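Local coordinates for protein FimX (PDB 3HV8) that belongs to the EAL-domain family and holds the ligand C2E in a pocket at the mouth of its barrel-like fold, at residues L36-I41 and N50-L55; Q104-V109 and S138-I143. One frame throughout, in Å; residues are numbered along the deposited sequence.

Contact 1: L36-I41 and N50-L55; sequences LFQPVI and NYEVLL. With C2E (9,9'-[(2R,3R,3aS,5S,7aR,9R,10R,10aS,12S,14aR)-3,5,10,12-tetrahydroxy-5,12-dioxidooctahydro-2H,7H-difuro[3,2-d:3',2'-j][1,3,7,9,2,8]tetraoxadiphosphacyclododecine-2,9-diyl]bis(2-amino-1,9-dihydro-6H-purin-6-one)), chain B.
Gln38 and Glu52 face each other as a hydrogen-bonded antiparallel pair, with Gln38 N to Glu52 O and Glu52 N to Gln38 O both at 2.9 Å. Leu36 and Leu54 form an equivalent pair, in which Leu36 N meets Leu54 O at 2.8 Å and 176°, almost straight. Gln38 and Glu52 rise from the same face of the sheet, their chains extended with CG anti to the backbone N (chi1 -177° and -178°), and one water lies within hydrogen-bonding distance of both Gln38 OE1 and Glu52 OE1. Glu52 OE1 also forms a salt bridge with Lys193 and accepts a bond from Gln248, so several partners fix the carboxylate.

This face lines the ligand pocket. Gln38 NE2 donates to N7 of C2E at 3.1 Å and also reaches Gln253 O, which fixes the rotation of the amide. At the far end of the pair of strands, Leu55 N gives its hydrogen to N71 of C2E at 3.0 Å; the two strands thus grip both purines. Between these bonds Leu54 CD2 lies 3.7 Å from O11 of C2E. Glu52, Val53 and Leu54 occupy the place of the Glu-Ala-Leu signature that names the family.

The reverse face is largely apolar. Phe37 and Val53 lie side by side, CE1 of the ring 3.9 Å from Val53 CG2, while Tyr51 CD1 packs 3.8 Å from Phe37 CB and the Tyr51 ring slants across Pro39. The Tyr51 hydroxyl is bonded to Tyr261 N, and Phe263 meets its ring edge-to-face.

Helix 80-96 covers Phe37 and Val53. Strand 33-42 runs antiparallel to both strand 49-58 and strand 246-247, a hallmark of the EAL barrel, and strand 105-110 follows in parallel beyond strand 49-58.

Contact 2: Q104-V109 and S138-I143; sequences QTKLFV and SLVFQI
With its CG anti to the carbonyl carbon (chi1 -73°), the Phe108 ring stands beside Val140 so that Val140 CB sits over one face, 3.9 Å from the ring centroid and 14° off the normal, in a CH-pi contact. Val140 CG1 reaches Phe108 CE1 at 3.7 Å. The other methyl, CG2, is pressed to 3.5 Å from Lys106 CD, a tight fit made where the lysine chain bends at chi3 (-69°); its NZ ends on Gln168 OE1.

The strands are parallel and in register, Phe108 level with Val140, and are joined through helices 113-116 and 121-132 as a beta-alpha-beta crossover of the EAL barrel. The backbone bonds zigzag between them: Leu107 N to Ser138 O at 3.0 Å, Val140 N to Leu107 O, Val109 N to Val140 O, and Gln142 N to Val109 O at 2.8 Å.

Leu107, Val109, Leu139 and Phe141 occupy the opposite face, where Leu107 CB lies 4.2 Å from Leu139 CD1. Helix 80-96 packs there against Leu107, Val109 and Leu139, whereas on the Phe108 side Phe191 meets the phenylalanine ring edge-to-face.

From the N terminus, the chain passes helix 20-30 and enters strand 33-42; contact 1 closes a short hairpin when strand 49-58 returns beside it. Helices 71-76 and 80-96 then lead to strand 105-110, and contact 2 closes a longer, mainly helical connection as strand 139-144 comes alongside. The two contacts follow in series, neither nesting nor crossing. They are joined laterally because strands 49-58 and 105-110 are neighbours: Phe108 N lies 2.8 Å from Tyr51 O and Phe108 O 2.9 Å from Val53 N, both probable hydrogen bonds. Together they account for four strands that lie side by side in the barrel wall, with the helix that leads into strand 105-110 lying against both.

Contact 1: L36-I41 and N50-L55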
loop_
_atom_site.group_PDB
_atom_site.type_symbol
_atom_site.label_atom_id
_atom_site.label_comp_id
_atom_site.label_asym_id
_atom_site.label_seq_id
_atom_site.Cartn_x
_atom_site.Cartn_y
_atom_site.Cartn_z
ATOM N N LEU A 36 0.894 -8.165 8.986
ATOM C CA LEU A 36 0.515 -9.228 8.074
ATOM C C LEU A 36 0.971 -8.843 6.662
ATOM O O LEU A 36 1.219 -7.664 6.375
ATOM C CB LEU A 36 -0.999 -9.440 8.086
ATOM C CG LEU A 36 -1.646 -9.621 9.460
ATOM C CD1 LEU A 36 -3.159 -9.802 9.275
ATOM C CD2 LEU A 36 -1.022 -10.818 10.197
ATOM N N PHE A 37 1.049 -9.843 5.788
ATOM C CA PHE A 37 1.610 -9.702 4.453
ATOM C C PHE A 37 0.678 -10.341 3.460
ATOM O O PHE A 37 0.265 -11.482 3.643
ATOM C CB PHE A 37 2.983 -10.375 4.418
ATOM C CG PHE A 37 3.925 -9.834 5.453
ATOM C CD1 PHE A 37 4.682 -8.704 5.194
ATOM C CD2 PHE A 37 4.026 -10.435 6.697
ATOM C CE1 PHE A 37 5.526 -8.177 6.156
ATOM C CE2 PHE A 37 4.870 -9.917 7.665
ATOM C CZ PHE A 37 5.624 -8.790 7.389
ATOM N N GLN A 38 0.313 -9.604 2.418
ATOM C CA GLN A 38 -0.542 -10.159 1.378
ATOM C C GLN A 38 0.153 -10.051 0.034
ATOM O O GLN A 38 0.454 -8.951 -0.428
ATOM C CB GLN A 38 -1.909 -9.465 1.341
ATOM C CG GLN A 38 -2.836 -10.099 0.305
ATOM C CD GLN A 38 -4.227 -9.522 0.300
ATOM O OE1 GLN A 38 -4.464 -8.402 0.764
ATOM N NE2 GLN A 38 -5.177 -10.292 -0.227
ATOM N N PRO A 39 0.401 -11.191 -0.617
ATOM C CA PRO A 39 1.206 -11.151 -1.843
ATOM C C PRO A 39 0.504 -10.403 -2.964
ATOM O O PRO A 39 -0.731 -10.406 -3.068
ATOM C CB PRO A 39 1.392 -12.638 -2.199
ATOM C CG PRO A 39 0.211 -13.306 -1.558
ATOM C CD PRO A 39 0.005 -12.566 -0.253
ATOM N N VAL A 40 1.317 -9.732 -3.780
ATOM C CA VAL A 40 0.871 -9.036 -4.977
ATOM C C VAL A 40 1.515 -9.776 -6.147
ATOM O O VAL A 40 2.738 -9.900 -6.221
ATOM C CB VAL A 40 1.292 -7.529 -4.942
ATOM C CG1 VAL A 40 0.895 -6.813 -6.212
ATOM C CG2 VAL A 40 0.663 -6.829 -3.719
ATOM N N ILE A 41 0.680 -10.273 -7.050
ATOM C CA ILE A 41 1.113 -11.226 -8.065
ATOM C C ILE A 41 1.327 -10.548 -9.427
ATOM O O ILE A 41 0.447 -9.836 -9.909
ATOM C CB ILE A 41 0.068 -12.380 -8.160
ATOM C CG1 ILE A 41 0.287 -13.393 -7.027
ATOM C CG2 ILE A 41 0.176 -13.097 -9.486
ATOM C CD1 ILE A 41 -0.048 -12.877 -5.647
ATOM N N ASN A 50 6.551 -9.596 -4.339
ATOM C CA ASN A 50 5.930 -8.414 -3.752
ATOM C C ASN A 50 4.913 -8.790 -2.681
ATOM O O ASN A 50 4.086 -9.687 -2.902
ATOM C CB ASN A 50 5.221 -7.583 -4.833
ATOM C CG ASN A 50 6.165 -7.086 -5.936
ATOM O OD1 ASN A 50 6.060 -7.490 -7.086
ATOM N ND2 ASN A 50 7.070 -6.210 -5.577
ATOM N N TYR A 51 4.940 -8.098 -1.538
ATOM C CA TYR A 51 3.862 -8.213 -0.554
ATOM C C TYR A 51 3.415 -6.845 -0.081
ATOM O O TYR A 51 4.242 -5.925 0.073
ATOM C CB TYR A 51 4.333 -8.944 0.700
ATOM C CG TYR A 51 4.678 -10.405 0.549
ATOM C CD1 TYR A 51 3.745 -11.394 0.851
ATOM C CD2 TYR A 51 5.945 -10.794 0.158
ATOM C CE1 TYR A 51 4.067 -12.736 0.747
ATOM C CE2 TYR A 51 6.281 -12.132 0.060
ATOM C CZ TYR A 51 5.330 -13.095 0.352
ATOM O OH TYR A 51 5.667 -14.433 0.256
ATOM N N GLU A 52 2.123 -6.710 0.173
ATOM C CA GLU A 52 1.597 -5.562 0.900
ATOM C C GLU A 52 1.621 -5.842 2.386
ATOM O O GLU A 52 1.241 -6.930 2.834
ATOM C CB GLU A 52 0.163 -5.264 0.460
ATOM C CG GLU A 52 -0.432 -4.052 1.149
ATOM C CD GLU A 52 -1.862 -3.798 0.739
ATOM O OE1 GLU A 52 -2.503 -4.700 0.146
ATOM O OE2 GLU A 52 -2.347 -2.672 0.982
ATOM N N VAL A 53 2.081 -4.857 3.144
ATOM C CA VAL A 53 2.076 -4.900 4.600
ATOM C C VAL A 53 0.752 -4.326 5.139
ATOM O O VAL A 53 0.310 -3.251 4.725
ATOM C CB VAL A 53 3.254 -4.086 5.161
ATOM C CG1 VAL A 53 3.218 -4.046 6.678
ATOM C CG2 VAL A 53 4.592 -4.675 4.658
ATOM N N LEU A 54 0.112 -5.069 6.034
ATOM C CA LEU A 54 -1.139 -4.647 6.662
ATOM C C LEU A 54 -1.013 -4.746 8.169
ATOM O O LEU A 54 -0.485 -5.736 8.696
ATOM C CB LEU A 54 -2.309 -5.499 6.172
ATOM C CG LEU A 54 -2.587 -5.399 4.669
ATOM C CD1 LEU A 54 -3.472 -6.535 4.185
ATOM C CD2 LEU A 54 -3.190 -4.052 4.296
ATOM N N LEU A 55 -1.490 -3.727 8.865
ATOM C CA LEU A 55 -1.273 -3.599 10.310
ATOM C C LEU A 55 -2.424 -4.132 11.159
ATOM O O LEU A 55 -3.582 -3.893 10.853
ATOM C CB LEU A 55 -1.090 -2.126 10.658
ATOM C CG LEU A 55 -0.837 -1.842 12.139
ATOM C CD1 LEU A 55 0.479 -2.464 12.583
ATOM C CD2 LEU A 55 -0.831 -0.350 12.376
HETATM P P1 C2E B . -6.863 -0.857 1.992
HETATM O O2P C2E B . -6.417 -0.284 0.568
HETATM O O1P C2E B . -8.337 -0.938 1.963
HETATM O "O5'" C2E B . -6.405 -2.357 2.275
HETATM C "C5'" C2E B . -7.195 -3.413 1.696
HETATM C "C4'" C2E B . -8.237 -4.011 2.665
HETATM O "O4'" C2E B . -8.912 -5.106 1.998
HETATM C "C3'" C2E B . -7.434 -4.653 3.789
HETATM O "O3'" C2E B . -8.140 -4.489 5.028
HETATM C "C2'" C2E B . -7.294 -6.133 3.363
HETATM O "O2'" C2E B . -7.184 -7.030 4.453
HETATM C "C1'" C2E B . -8.617 -6.345 2.626
HETATM N N9 C2E B . -8.592 -7.388 1.612
HETATM C C8 C2E B . -7.486 -7.953 1.023
HETATM N N7 C2E B . -7.864 -8.726 0.030
HETATM C C5 C2E B . -9.227 -8.705 -0.044
HETATM C C6 C2E B . -10.167 -9.338 -0.889
HETATM O O6 C2E B . -9.840 -10.061 -1.831
HETATM N N1 C2E B . -11.461 -9.090 -0.641
HETATM C C2 C2E B . -11.860 -8.273 0.371
HETATM N N2 C2E B . -13.202 -8.065 0.558
HETATM N N3 C2E B . -10.998 -7.679 1.163
HETATM C C4 C2E B . -9.692 -7.871 0.972
HETATM P P11 C2E B . -7.275 -4.022 6.302
HETATM O O21 C2E B . -8.241 -3.988 7.545
HETATM O O11 C2E B . -6.067 -4.857 6.461
HETATM O O5A C2E B . -6.779 -2.562 5.928
HETATM C C5A C2E B . -7.752 -1.530 5.720
HETATM C C4A C2E B . -7.069 -0.177 5.538
HETATM O O4A C2E B . -6.324 0.140 6.723
HETATM C C3A C2E B . -6.044 -0.126 4.404
HETATM O O3A C2E B . -6.628 0.195 3.147
HETATM C C2A C2E B . -5.200 1.074 4.840
HETATM O O2A C2E B . -5.899 2.301 4.571
HETATM C C1A C2E B . -5.195 0.910 6.365
HETATM N N91 C2E B . -3.991 0.188 6.756
HETATM C C81 C2E B . -3.803 -1.159 6.877
HETATM N N71 C2E B . -2.574 -1.375 7.256
HETATM C C51 C2E B . -1.937 -0.183 7.462
HETATM C C61 C2E B . -0.657 0.219 7.897
HETATM O O61 C2E B . 0.268 -0.575 8.106
HETATM N N11 C2E B . -0.452 1.560 7.976
HETATM C C21 C2E B . -1.413 2.484 7.666
HETATM N N21 C2E B . -1.108 3.814 7.731
HETATM N N31 C2E B . -2.595 2.129 7.236
HETATM C C41 C2E B . -2.865 0.821 7.151
HETATM O O HOH W 1 -4.940 -5.743 0.672
HETATM O O HOH W 2 5.079 -9.832 -7.295
#

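Contact 2: Q104-V109 and S138-I143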
loop_
_atom_site.group_PDB
_atom_site.type_symbol
_atom_site.label_atom_id
_atom_site.label_comp_id
_atom_site.label_asym_id
_atom_site.label_seq_id
_atom_site.Cartn_x
_atom_site.Cartn_y
_atom_site.Cartn_z
ATOM N N GLN A 104 13.905 -11.845 -3.617
ATOM C CA GLN A 104 13.763 -10.549 -4.276
ATOM C C GLN A 104 12.498 -9.839 -3.767
ATOM O O GLN A 104 11.622 -9.456 -4.548
ATOM C CB GLN A 104 13.723 -10.723 -5.797
ATOM C CG GLN A 104 14.275 -9.526 -6.557
ATOM C CD GLN A 104 14.107 -9.641 -8.062
ATOM O OE1 GLN A 104 14.472 -8.730 -8.803
ATOM N NE2 GLN A 104 13.551 -10.756 -8.520
ATOM N N THR A 105 12.426 -9.663 -2.452
ATOM C CA THR A 105 11.226 -9.167 -1.787
ATOM C C THR A 105 11.098 -7.656 -1.906
ATOM O O THR A 105 12.069 -6.928 -1.728
ATOM C CB THR A 105 11.241 -9.505 -0.278
ATOM O OG1 THR A 105 11.664 -10.860 -0.079
ATOM C CG2 THR A 105 9.857 -9.308 0.338
ATOM N N LYS A 106 9.885 -7.200 -2.193
ATOM C CA LYS A 106 9.555 -5.779 -2.165
ATOM C C LYS A 106 8.302 -5.635 -1.313
ATOM O O LYS A 106 7.376 -6.438 -1.440
ATOM C CB LYS A 106 9.305 -5.301 -3.594
ATOM C CG LYS A 106 8.982 -3.841 -3.732
ATOM C CD LYS A 106 8.876 -3.433 -5.205
ATOM C CE LYS A 106 10.226 -3.467 -5.896
ATOM N NZ LYS A 106 10.225 -2.638 -7.150
ATOM N N LEU A 107 8.269 -4.634 -0.437
ATOM C CA LEU A 107 7.111 -4.423 0.441
ATOM C C LEU A 107 6.398 -3.124 0.114
ATOM O O LEU A 107 7.044 -2.085 -0.057
ATOM C CB LEU A 107 7.527 -4.403 1.908
ATOM C CG LEU A 107 8.074 -5.707 2.489
ATOM C CD1 LEU A 107 8.367 -5.513 3.977
ATOM C CD2 LEU A 107 7.079 -6.865 2.263
ATOM N N PHE A 108 5.073 -3.203 0.035
ATOM C CA PHE A 108 4.197 -2.049 -0.143
ATOM C C PHE A 108 3.687 -1.634 1.225
ATOM O O PHE A 108 3.036 -2.437 1.922
ATOM C CB PHE A 108 3.013 -2.415 -1.050
ATOM C CG PHE A 108 3.382 -2.573 -2.508
ATOM C CD1 PHE A 108 2.908 -1.661 -3.448
ATOM C CD2 PHE A 108 4.176 -3.619 -2.934
ATOM C CE1 PHE A 108 3.231 -1.794 -4.793
ATOM C CE2 PHE A 108 4.508 -3.754 -4.275
ATOM C CZ PHE A 108 4.027 -2.834 -5.206
ATOM N N VAL A 109 4.006 -0.406 1.635
ATOM C CA VAL A 109 3.744 0.046 2.994
ATOM C C VAL A 109 2.878 1.292 2.966
ATOM O O VAL A 109 3.212 2.276 2.295
ATOM C CB VAL A 109 5.076 0.357 3.722
ATOM C CG1 VAL A 109 4.822 0.959 5.109
ATOM C CG2 VAL A 109 5.944 -0.893 3.803
ATOM N N SER A 138 13.442 -1.418 -2.543
ATOM C CA SER A 138 12.961 -2.475 -1.661
ATOM C C SER A 138 11.580 -2.128 -1.126
ATOM O O SER A 138 10.769 -3.013 -0.864
ATOM C CB SER A 138 13.912 -2.667 -0.482
ATOM O OG SER A 138 15.094 -3.336 -0.880
ATOM N N LEU A 139 11.336 -0.834 -0.954
ATOM C CA LEU A 139 10.095 -0.335 -0.378
ATOM C C LEU A 139 9.281 0.466 -1.380
ATOM O O LEU A 139 9.826 1.296 -2.115
ATOM C CB LEU A 139 10.400 0.591 0.796
ATOM C CG LEU A 139 10.294 0.085 2.236
ATOM C CD1 LEU A 139 10.452 -1.424 2.348
ATOM C CD2 LEU A 139 11.277 0.832 3.150
ATOM N N VAL A 140 7.972 0.246 -1.371
ATOM C CA VAL A 140 7.028 1.056 -2.122
ATOM C C VAL A 140 6.042 1.656 -1.139
ATOM O O VAL A 140 5.342 0.906 -0.436
ATOM C CB VAL A 140 6.209 0.192 -3.120
ATOM C CG1 VAL A 140 5.351 1.100 -3.987
ATOM C CG2 VAL A 140 7.121 -0.707 -3.970
ATOM N N PHE A 141 5.968 2.979 -1.071
ATOM C CA PHE A 141 5.038 3.639 -0.144
ATOM C C PHE A 141 3.706 3.924 -0.805
ATOM O O PHE A 141 3.662 4.452 -1.927
ATOM C CB PHE A 141 5.663 4.913 0.427
ATOM C CG PHE A 141 6.790 4.623 1.353
ATOM C CD1 PHE A 141 6.533 4.291 2.670
ATOM C CD2 PHE A 141 8.095 4.569 0.885
ATOM C CE1 PHE A 141 7.569 3.957 3.534
ATOM C CE2 PHE A 141 9.133 4.251 1.740
ATOM C CZ PHE A 141 8.868 3.939 3.069
ATOM N N GLN A 142 2.628 3.514 -0.141
ATOM C CA GLN A 142 1.292 3.666 -0.686
ATOM C C GLN A 142 0.592 4.825 -0.028
ATOM O O GLN A 142 0.596 4.960 1.201
ATOM C CB GLN A 142 0.465 2.400 -0.448
ATOM C CG GLN A 142 1.118 1.145 -0.945
ATOM C CD GLN A 142 0.220 -0.069 -0.823
ATOM O OE1 GLN A 142 -0.153 -0.672 -1.829
ATOM N NE2 GLN A 142 -0.133 -0.432 0.407
ATOM N N ILE A 143 -0.015 5.651 -0.865
ATOM C CA ILE A 143 -0.825 6.758 -0.430
ATOM C C ILE A 143 -2.213 6.589 -1.051
ATOM O O ILE A 143 -2.318 6.279 -2.238
ATOM C CB ILE A 143 -0.174 8.066 -0.958
ATOM C CG1 ILE A 143 1.282 8.152 -0.476
ATOM C CG2 ILE A 143 -0.996 9.289 -0.546
ATOM C CD1 ILE A 143 2.142 9.217 -1.194
#